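Local coordinates for protein type III secretion T3S chaperone (Chlamydia trachomatis, PDB 3K29) that probably serves as a YscO-like coiled-coil component or chaperone of the type III secretion apparatus, at residues Gln59-Glu62 and Gln63-Gly67. Sequence-based numbering, arbitrary orientation.
Sequences QLRE and QLDDG
The carboxylate of Asp65 lays one face over the backbone carbonyl oxygen of Arg61. Arg61 O is 3.1 Å from Asp65 CG, not much farther from Asp65 OD1 and OD2, and almost straight above the carboxylate plane. All the oxygens are acceptors, so no hydrogen bond joins them. Asp65 CG sits beside the backbone N (chi1 -61°), which turns the flat group back over the preceding turn. The Arg61 side chain passes outside one edge. Arg61 NE stays 4.7 Å from Asp65 OD2, too far for a salt bridge. Asp66 repeats the arrangement over the Glu62 carbonyl. There the oxygen lies under the face but shifted toward OD2, with Glu62 O to Asp66 OD2 at 3.3 Å.

These are the last two turns of helix 8-66, at the tip of a long antiparallel helical hairpin. Gly67, with positive phi, ends the helix, and its N bonds Leu64 O at 3.1 Å. The i to i+4 backbone bonds continue up to Asp66 N, which meets Glu62 O at 3.0 Å. Two acidic side chains at a helix C-terminus would probably be unfavourable to the helix dipole.

Leu60 and Leu64 pack one turn apart, CD1 of Leu60 against CG of Leu64 at 4.0 Å. Leu60 also touches Met76, Lys77 and Ile80 of helix 70-160, and Leu64 touches Ile73. Gln63 CG rests 3.3 Å from Gln59 O.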
ATOM      1  N   GLN A  59      44.466 -14.025   8.645  1.00 13.81           N
ATOM      2  CA  GLN A  59      45.345 -14.746   9.555  1.00 14.16           C
ATOM      3  C   GLN A  59      46.336 -15.568   8.731  1.00 14.67           C
ATOM      4  O   GLN A  59      47.507 -15.656   9.071  1.00 11.92           O
ATOM      5  CB  GLN A  59      44.508 -15.669  10.496  1.00 14.87           C
ATOM      6  CG  GLN A  59      43.840 -14.946  11.702  1.00 16.20           C
ATOM      7  CD  GLN A  59      42.543 -15.690  12.234  1.00 22.51           C
ATOM      8  OE1 GLN A  59      42.326 -16.892  11.979  1.00 22.24           O
ATOM      9  NE2 GLN A  59      41.702 -14.959  12.948  1.00 18.04           N
ATOM     10  N   LEU A  60      45.847 -16.217   7.661  1.00 14.68           N
ATOM     11  CA  LEU A  60      46.766 -16.986   6.797  1.00 14.99           C
ATOM     12  C   LEU A  60      47.767 -16.047   6.078  1.00 14.43           C
ATOM     13  O   LEU A  60      48.934 -16.386   5.955  1.00 12.42           O
ATOM     14  CB  LEU A  60      46.010 -17.827   5.746  1.00 16.16           C
ATOM     15  CG  LEU A  60      46.896 -18.481   4.661  1.00 20.20           C
ATOM     16  CD1 LEU A  60      47.952 -19.393   5.288  1.00 20.48           C
ATOM     17  CD2 LEU A  60      45.984 -19.366   3.769  1.00 22.88           C
ATOM     18  N   ARG A  61      47.267 -14.925   5.596  1.00 14.24           N
ATOM     19  CA  ARG A  61      48.095 -13.933   4.892  1.00 18.06           C
ATOM     20  C   ARG A  61      49.260 -13.425   5.789  1.00 16.44           C
ATOM     21  O   ARG A  61      50.425 -13.306   5.346  1.00 18.36           O
ATOM     22  CB  ARG A  61      47.192 -12.805   4.398  1.00 17.10           C
ATOM     23  CG  ARG A  61      47.448 -12.513   2.971  1.00 23.50           C
ATOM     24  CD  ARG A  61      48.196 -11.171   2.830  1.00 26.76           C
ATOM     25  NE  ARG A  61      47.339 -10.118   3.388  1.00 26.51           N
ATOM     26  CZ  ARG A  61      46.461  -9.379   2.703  1.00 31.37           C
ATOM     27  NH1 ARG A  61      46.326  -9.495   1.368  1.00 30.15           N
ATOM     28  NH2 ARG A  61      45.745  -8.460   3.360  1.00 32.70           N
ATOM     29  N   GLU A  62      48.967 -13.199   7.067  1.00 16.75           N
ATOM     30  CA  GLU A  62      50.019 -12.866   8.057  1.00 17.03           C
ATOM     31  C   GLU A  62      51.031 -13.977   8.240  1.00 16.82           C
ATOM     32  O   GLU A  62      52.247 -13.732   8.370  1.00 14.45           O
ATOM     33  CB  GLU A  62      49.400 -12.519   9.416  1.00 18.00           C
ATOM     34  CG  GLU A  62      48.568 -11.274   9.356  1.00 22.37           C
ATOM     35  CD  GLU A  62      47.533 -11.162  10.493  1.00 29.55           C
ATOM     36  OE1 GLU A  62      47.264 -12.169  11.210  1.00 34.12           O
ATOM     37  OE2 GLU A  62      46.978 -10.050  10.649  1.00 32.05           O
ATOM     38  N   GLN A  63      50.554 -15.224   8.239  1.00 16.65           N
ATOM     39  CA  GLN A  63      51.476 -16.355   8.393  1.00 17.45           C
ATOM     40  C   GLN A  63      52.370 -16.448   7.170  1.00 15.26           C
ATOM     41  O   GLN A  63      53.552 -16.708   7.290  1.00 14.95           O
ATOM     42  CB  GLN A  63      50.732 -17.694   8.661  1.00 18.23           C
ATOM     43  CG  GLN A  63      49.974 -17.621  10.018  1.00 23.48           C
ATOM     44  CD  GLN A  63      50.984 -17.391  11.159  1.00 31.00           C
ATOM     45  OE1 GLN A  63      51.959 -18.157  11.282  1.00 32.70           O
ATOM     46  NE2 GLN A  63      50.777 -16.331  11.985  1.00 29.75           N
ATOM     47  N   LEU A  64      51.788 -16.223   6.001  1.00 15.35           N
ATOM     48  CA  LEU A  64      52.544 -16.254   4.740  1.00 15.14           C
ATOM     49  C   LEU A  64      53.652 -15.186   4.773  1.00 15.89           C
ATOM     50  O   LEU A  64      54.811 -15.471   4.427  1.00 14.01           O
ATOM     51  CB  LEU A  64      51.595 -16.007   3.575  1.00 15.16           C
ATOM     52  CG  LEU A  64      50.596 -17.156   3.296  1.00 13.77           C
ATOM     53  CD1 LEU A  64      49.604 -16.704   2.249  1.00 10.81           C
ATOM     54  CD2 LEU A  64      51.435 -18.414   2.870  1.00 13.96           C
ATOM     55  N   ASP A  65      53.298 -13.990   5.246  1.00 16.75           N
ATOM     56  CA  ASP A  65      54.270 -12.862   5.315  1.00 18.41           C
ATOM     57  C   ASP A  65      55.395 -13.194   6.278  1.00 18.31           C
ATOM     58  O   ASP A  65      56.542 -12.876   5.996  1.00 18.62           O
ATOM     59  CB  ASP A  65      53.610 -11.528   5.728  1.00 18.00           C
ATOM     60  CG  ASP A  65      52.531 -11.049   4.751  1.00 24.02           C
ATOM     61  OD1 ASP A  65      52.428 -11.581   3.593  1.00 30.52           O
ATOM     62  OD2 ASP A  65      51.714 -10.172   5.169  1.00 27.37           O
ATOM     63  N   ASP A  66      55.059 -13.850   7.397  1.00 18.29           N
ATOM     64  CA  ASP A  66      56.042 -14.298   8.402  1.00 19.56           C
ATOM     65  C   ASP A  66      56.915 -15.445   7.935  1.00 20.03           C
ATOM     66  O   ASP A  66      57.938 -15.685   8.528  1.00 21.20           O
ATOM     67  CB  ASP A  66      55.338 -14.772   9.684  1.00 20.28           C
ATOM     68  CG  ASP A  66      54.850 -13.628  10.556  1.00 21.00           C
ATOM     69  OD1 ASP A  66      55.472 -12.565  10.524  1.00 23.90           O
ATOM     70  OD2 ASP A  66      53.814 -13.763  11.242  1.00 23.87           O
ATOM     71  N   GLY A  67      56.511 -16.194   6.910  1.00 21.30           N
ATOM     72  CA  GLY A  67      57.215 -17.454   6.606  1.00 21.38           C
ATOM     73  C   GLY A  67      56.560 -18.600   7.379  1.00 23.17           C
ATOM     74  O   GLY A  67      56.388 -18.572   8.608  1.00 23.27           O
TER